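Local atomic coordinates of trimethylamine-N-oxide reductase (Haemophilus influenzae, PDB entry 7L5I), a protein that probably reduces S- or N-oxide substrates such as trimethylamine N-oxide at a molybdenum centre held by two molybdopterin guanine dinucleotide cofactors. Residues K236-A240 against S241-I245; Q314-T317 against A318-A322; K333-A336 against A337-S341. All coordinates share one frame; numbering follows the deposited sequence. Where two conformers were deposited one is given.

Contact 1 (K236-A240 against S241-I245)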
# COMPACT_ATOMS: atom_id res chain seq x y z
N LYS A 236 18.81 -9.16 -7.27
CA LYS A 236 20.25 -8.96 -7.41
C LYS A 236 20.90 -10.14 -8.13
O LYS A 236 21.79 -9.96 -8.97
CB LYS A 236 20.88 -8.75 -6.04
CG LYS A 236 20.47 -7.43 -5.36
CD LYS A 236 21.24 -6.24 -5.91
CE LYS A 236 22.67 -6.28 -5.41
NZ LYS A 236 23.39 -5.07 -5.86
N LYS A 237 20.48 -11.37 -7.79
CA LYS A 237 21.02 -12.54 -8.48
C LYS A 237 20.67 -12.51 -9.95
O LYS A 237 21.50 -12.88 -10.81
CB LYS A 237 20.48 -13.82 -7.85
CG LYS A 237 21.03 -14.15 -6.50
CD LYS A 237 20.59 -15.56 -6.11
CE LYS A 237 20.78 -15.81 -4.63
NZ LYS A 237 19.53 -16.34 -4.00
N PHE A 238 19.44 -12.11 -10.27
CA PHE A 238 19.05 -12.07 -11.67
C PHE A 238 19.90 -11.06 -12.41
O PHE A 238 20.37 -11.32 -13.53
CB PHE A 238 17.58 -11.77 -11.85
CG PHE A 238 17.08 -11.98 -13.26
CD1 PHE A 238 16.60 -13.22 -13.65
CD2 PHE A 238 17.09 -10.96 -14.17
CE1 PHE A 238 16.13 -13.42 -14.93
CE2 PHE A 238 16.62 -11.17 -15.47
CZ PHE A 238 16.15 -12.39 -15.84
N GLN A 239 20.11 -9.89 -11.80
CA GLN A 239 20.98 -8.89 -12.42
C GLN A 239 22.37 -9.46 -12.65
O GLN A 239 22.97 -9.27 -13.72
CB GLN A 239 21.08 -7.63 -11.55
CG GLN A 239 21.99 -6.55 -12.19
CD GLN A 239 22.73 -5.68 -11.19
OE1 GLN A 239 22.64 -5.89 -9.98
NE2 GLN A 239 23.47 -4.69 -11.69
N ALA A 240 22.92 -10.12 -11.63
CA ALA A 240 24.29 -10.62 -11.71
C ALA A 240 24.44 -11.71 -12.75
O ALA A 240 25.55 -11.95 -13.22
CB ALA A 240 24.74 -11.14 -10.34
N SER A 241 23.34 -12.36 -13.13
CA SER A 241 23.38 -13.34 -14.20
C SER A 241 23.49 -12.70 -15.58
O SER A 241 23.70 -13.42 -16.57
CB SER A 241 22.12 -14.23 -14.14
OG SER A 241 21.05 -13.58 -14.78
N GLY A 242 23.38 -11.38 -15.68
CA GLY A 242 23.54 -10.72 -16.95
C GLY A 242 22.32 -10.72 -17.83
O GLY A 242 22.37 -10.17 -18.93
N LYS A 243 21.21 -11.30 -17.38
CA LYS A 243 20.02 -11.32 -18.22
C LYS A 243 19.29 -9.98 -18.14
O LYS A 243 19.61 -9.14 -17.32
CB LYS A 243 19.14 -12.51 -17.84
CG LYS A 243 19.88 -13.80 -18.22
CD LYS A 243 19.03 -15.03 -18.24
CE LYS A 243 18.81 -15.52 -16.86
NZ LYS A 243 17.95 -16.75 -16.88
N ARG A 244 18.36 -9.79 -19.07
CA ARG A 244 17.80 -8.47 -19.34
C ARG A 244 16.73 -8.09 -18.32
O ARG A 244 15.80 -8.87 -18.05
CB ARG A 244 17.18 -8.41 -20.73
CG ARG A 244 18.10 -8.02 -21.85
CD ARG A 244 17.31 -7.85 -23.15
NE ARG A 244 16.81 -6.49 -23.35
CZ ARG A 244 15.99 -6.13 -24.33
NH1 ARG A 244 15.54 -7.04 -25.19
NH2 ARG A 244 15.60 -4.87 -24.46
N ILE A 245 16.86 -6.89 -17.78
CA ILE A 245 15.86 -6.27 -16.92
C ILE A 245 15.42 -4.97 -17.59
O ILE A 245 16.26 -4.11 -17.92
CB ILE A 245 16.40 -6.00 -15.51
CG1 ILE A 245 16.93 -7.29 -14.88
CG2 ILE A 245 15.31 -5.39 -14.63
CD1 ILE A 245 17.66 -7.07 -13.58
O HOH W 1 21.50 -7.95 -15.84

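Contact 2 (Q314-T317 against A318-A322)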
# COMPACT_ATOMS: atom_id res chain seq x y z
N GLN A 314 -9.72 3.15 -35.90
CA GLN A 314 -8.36 3.50 -35.47
C GLN A 314 -7.56 2.28 -35.06
O GLN A 314 -7.65 1.83 -33.91
CB GLN A 314 -8.42 4.49 -34.31
CG GLN A 314 -7.06 4.89 -33.77
CD GLN A 314 -6.19 5.57 -34.80
OE1 GLN A 314 -6.39 6.75 -35.10
NE2 GLN A 314 -5.22 4.84 -35.37
N PRO A 315 -6.73 1.73 -35.95
CA PRO A 315 -5.80 0.66 -35.53
C PRO A 315 -4.88 1.14 -34.42
O PRO A 315 -4.35 2.25 -34.47
CB PRO A 315 -5.01 0.35 -36.81
CG PRO A 315 -5.86 0.86 -37.93
CD PRO A 315 -6.63 2.03 -37.39
N LYS A 316 -4.68 0.29 -33.41
CA LYS A 316 -3.88 0.66 -32.24
C LYS A 316 -2.40 0.35 -32.48
O LYS A 316 -1.76 -0.42 -31.78
CB LYS A 316 -4.40 -0.04 -30.99
CG LYS A 316 -5.90 0.12 -30.74
CD LYS A 316 -6.34 1.59 -30.76
CE LYS A 316 -7.83 1.73 -30.48
NZ LYS A 316 -8.70 1.03 -31.48
N THR A 317 -1.85 1.01 -33.51
CA THR A 317 -0.50 0.74 -33.97
C THR A 317 0.54 1.27 -32.99
O THR A 317 0.26 2.11 -32.13
CB THR A 317 -0.27 1.41 -35.32
OG1 THR A 317 -0.40 2.83 -35.14
CG2 THR A 317 -1.30 0.94 -36.32
N ALA A 318 1.77 0.81 -33.18
CA ALA A 318 2.89 1.38 -32.44
C ALA A 318 2.99 2.88 -32.65
O ALA A 318 3.30 3.63 -31.72
CB ALA A 318 4.20 0.69 -32.85
N GLU A 319 2.71 3.36 -33.88
CA GLU A 319 2.74 4.80 -34.14
C GLU A 319 1.64 5.55 -33.40
O GLU A 319 1.88 6.64 -32.86
CB GLU A 319 2.65 5.03 -35.65
CG GLU A 319 3.88 4.56 -36.43
CD GLU A 319 4.01 3.04 -36.58
OE1 GLU A 319 5.14 2.58 -36.84
OE2 GLU A 319 3.00 2.29 -36.46
N TRP A 320 0.42 4.99 -33.37
CA TRP A 320 -0.66 5.59 -32.60
C TRP A 320 -0.30 5.65 -31.13
O TRP A 320 -0.54 6.66 -30.45
CB TRP A 320 -1.94 4.78 -32.82
CG TRP A 320 -3.04 5.06 -31.84
CD1 TRP A 320 -4.03 6.01 -31.94
CD2 TRP A 320 -3.28 4.38 -30.61
NE1 TRP A 320 -4.85 5.97 -30.85
CE2 TRP A 320 -4.41 4.97 -30.01
CE3 TRP A 320 -2.63 3.33 -29.94
CZ2 TRP A 320 -4.91 4.56 -28.78
CZ3 TRP A 320 -3.14 2.92 -28.71
CH2 TRP A 320 -4.25 3.55 -28.15
N ALA A 321 0.30 4.57 -30.62
CA ALA A 321 0.63 4.50 -29.20
C ALA A 321 1.76 5.46 -28.85
O ALA A 321 1.72 6.08 -27.78
CB ALA A 321 1.03 3.07 -28.83
N ALA A 322 2.75 5.60 -29.73
CA ALA A 322 3.91 6.43 -29.42
C ALA A 322 3.51 7.87 -29.10
O ALA A 322 4.14 8.53 -28.26
CB ALA A 322 4.89 6.41 -30.61

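Contact 3 (K333-A336 against A337-S341)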
# COMPACT_ATOMS: atom_id res chain seq x y z
N LYS A 333 7.93 -1.45 -31.11
CA LYS A 333 8.02 -2.64 -31.94
C LYS A 333 9.13 -3.56 -31.47
O LYS A 333 9.00 -4.78 -31.52
CB LYS A 333 8.25 -2.24 -33.40
CG LYS A 333 7.09 -1.51 -33.99
CD LYS A 333 7.33 -1.24 -35.48
CE LYS A 333 6.19 -0.45 -36.09
NZ LYS A 333 6.56 0.01 -37.47
N GLN A 334 10.24 -3.00 -30.99
CA GLN A 334 11.35 -3.84 -30.56
C GLN A 334 11.04 -4.55 -29.25
O GLN A 334 11.45 -5.71 -29.06
CB GLN A 334 12.61 -2.99 -30.45
CG GLN A 334 13.89 -3.82 -30.38
CD GLN A 334 13.93 -4.93 -31.45
OE1 GLN A 334 14.20 -6.09 -31.14
NE2 GLN A 334 13.63 -4.56 -32.70
N LEU A 335 10.31 -3.90 -28.34
CA LEU A 335 9.84 -4.59 -27.15
C LEU A 335 8.98 -5.78 -27.53
O LEU A 335 9.16 -6.89 -27.00
CB LEU A 335 9.04 -3.64 -26.25
CG LEU A 335 9.84 -2.54 -25.57
CD1 LEU A 335 8.88 -1.53 -24.93
CD2 LEU A 335 10.80 -3.14 -24.56
N ALA A 336 8.03 -5.57 -28.45
CA ALA A 336 7.15 -6.67 -28.84
C ALA A 336 7.96 -7.84 -29.38
O ALA A 336 7.73 -8.99 -29.01
CB ALA A 336 6.14 -6.18 -29.88
N ALA A 337 8.92 -7.56 -30.27
CA ALA A 337 9.70 -8.64 -30.86
C ALA A 337 10.49 -9.38 -29.80
O ALA A 337 10.58 -10.61 -29.82
CB ALA A 337 10.64 -8.08 -31.93
N ASP A 338 11.07 -8.64 -28.86
CA ASP A 338 11.90 -9.26 -27.84
C ASP A 338 11.06 -10.06 -26.86
O ASP A 338 11.45 -11.16 -26.46
CB ASP A 338 12.72 -8.20 -27.12
CG ASP A 338 13.76 -7.54 -28.04
OD1 ASP A 338 13.95 -8.03 -29.17
OD2 ASP A 338 14.37 -6.52 -27.63
N PHE A 339 9.90 -9.53 -26.46
CA PHE A 339 9.06 -10.27 -25.51
C PHE A 339 8.65 -11.61 -26.10
O PHE A 339 8.51 -12.60 -25.38
CB PHE A 339 7.78 -9.50 -25.17
CG PHE A 339 7.99 -8.22 -24.39
CD1 PHE A 339 9.22 -7.84 -23.91
CD2 PHE A 339 6.90 -7.40 -24.16
CE1 PHE A 339 9.37 -6.64 -23.20
CE2 PHE A 339 7.04 -6.22 -23.44
CZ PHE A 339 8.27 -5.85 -22.96
N ALA A 340 8.38 -11.65 -27.41
CA ALA A 340 7.91 -12.87 -28.06
C ALA A 340 9.06 -13.82 -28.41
O ALA A 340 8.86 -15.04 -28.46
CB ALA A 340 7.13 -12.54 -29.34
N SER A 341 10.25 -13.29 -28.62
CA SER A 341 11.37 -14.10 -29.05
C SER A 341 12.05 -14.81 -27.90
O SER A 341 12.69 -15.84 -28.11
CB SER A 341 12.39 -13.22 -29.77
OG SER A 341 13.01 -12.36 -28.84

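Contact 1 (K236-A240 against S241-I245)
Phe238, near the end of helix 230-240, meets the chain as it turns back into strand 244-249. At the edge of its ring lies the carbonyl of Arg244, with Phe238 CE2 3.6 Å from Arg244 O, and Ile245 joins there through CG1, 3.7 Å from Phe238 CD2. The side chains of Lys243 and Phe238 cross at about a right angle, with Lys243 CB 3.6 Å from Phe238 CZ. Phe238 has CG anti to the backbone N (chi1 -169°), which swings the ring toward Lys243 and Ile245. The turn itself is tied at the helix end: Ser241 OG donates to Phe238 O at 2.7 Å, and Gly242 N donates to Gln239 O at 2.9 Å. Gly242, with positive phi, is the first residue to leave helical geometry. This is the helix-to-strand return of an alpha/beta unit, whose strand lies beside 208-212 in a parallel sheet. A water lies within hydrogen-bonding distance of both Gln239 O and Lys243 O, 2.7 Å from the latter. Farther out, Trp199, Ile202 and Leu203 of helix 199-205 pack on Phe238, and Lys243 NZ is hydrogen-bonded to the carbonyls of Leu203 and Ser206, while Ile209 touches both Phe238 and Ile245.

Contact 2 (Q314-T317 against A318-A322)
The indole of Trp320 carries the aliphatic chain of Lys316 over one face. Lys316 CD sits 3.8 Å from the centroid of the six-membered ring and only 8° off its normal, a CH-pi contact, and the two side chains run side by side in the same direction. Thr317 O lies at the edge of the indole, in its plane. Gln314 approaches the five-membered ring obliquely, its CD 3.6 Å from Trp320 CD1 and its amide plane turned 26° from the ring. That amide is fixed by its own neighbour: Gln314 NE2 donates to Pro315 O at 2.9 Å, a bond that lies in the amide plane.

Thr317 is the N-cap of helix 318-325. Its hydroxyl, set between backbone N and carbonyl carbon (chi1 63°), accepts from Trp320 N at 2.9 Å, while its carbonyl takes the first helical bond, from Ala321 N, also at 2.9 Å. The hydroxyl thus gives a first-turn N-H an acceptor, as an N-cap does, and Thr317 OG1 also lies 3.4 Å from Trp320 CB. Just before it, Lys316 is the centre of an inverse gamma turn. Bends at chi2 and chi4 lay CD over the ring and take the ammonium beyond it, to the loop, where Lys316 NZ donates to Gln314 O at 2.8 Å; Asp312, by a salt bridge, and the carbonyl of Tyr306 also hold it. Glu319 turns its OE2 toward Thr317 CB, whereas OE1 pairs with Lys333 of the next helix. Leu276 and Pro273 of helix 271-284 touch Lys316 and Trp320 respectively.

Contact 3 (K333-A336 against A337-S341)
Leu335 and Phe339 both set CG anti to the carbonyl carbon, beside the backbone N (chi1 -69° and -67°); the matching torsions at positions four apart lay the two side chains side by side, pointing the same way, along one flank of helix 329-341. Leu335 CD2 reaches Phe339 CE1 at 4.0 Å, and Leu335 CB is as far from Phe339 CZ. The phenyl ring also lies across the carbonyl of its partner: Leu335 O stands 3.1 Å above the Phe339 ring plane, offset toward the rim. That same oxygen accepts from Phe339 N at 2.8 Å, with an N-H...O angle of 166°.

The pair belongs to a regular alpha-helical turn, in which Ala337 N, Asp338 N and Ala340 N likewise donate to the carbonyls of Lys333, Gln334 and Ala336. Ala336 packs on Ile278, Thr281 and Leu282 of helix 271-284, while Ala337 and Ala340 touch Lys287. On the inner flank Phe339 meets Val210 of strand 208-212 and Leu372 of helix 359-372, and its carbonyl receives hydrogen bonds from Thr344 OG1 and Gln374 NE2. Asp338 begins from the same kind of chi1 as Phe339 but points its carboxylate to Arg244, which binds OD2 in a salt bridge. This pairing probably helps to stabilise the negative charge of Asp338, so that one turn joins apolar packing against the sheet with a charged tie to strand 244-249.

How the contacts relate
All three contacts are partly buried and lie in the molybdopterin oxidoreductase region of the chain, yet each suits a different place in the fold. Contact 1 closes a helix and enters the parallel sheet, whereas contacts 2 and 3 sit on successive helices, 318-325 and 329-341, the one at a helix start and the other within a helix. Aromatic rings do different work accordingly: edge contacts with a returning strand, a lysine chain over an indole, and a phenyl over a helical carbonyl. Contact 3 touches both others through salt bridges, Arg244 with Asp338 and Glu319 with Lys333, whereas contacts 1 and 2 stay about 15 Å apart at their nearest atoms. Exposed residues are most numerous in contact 1.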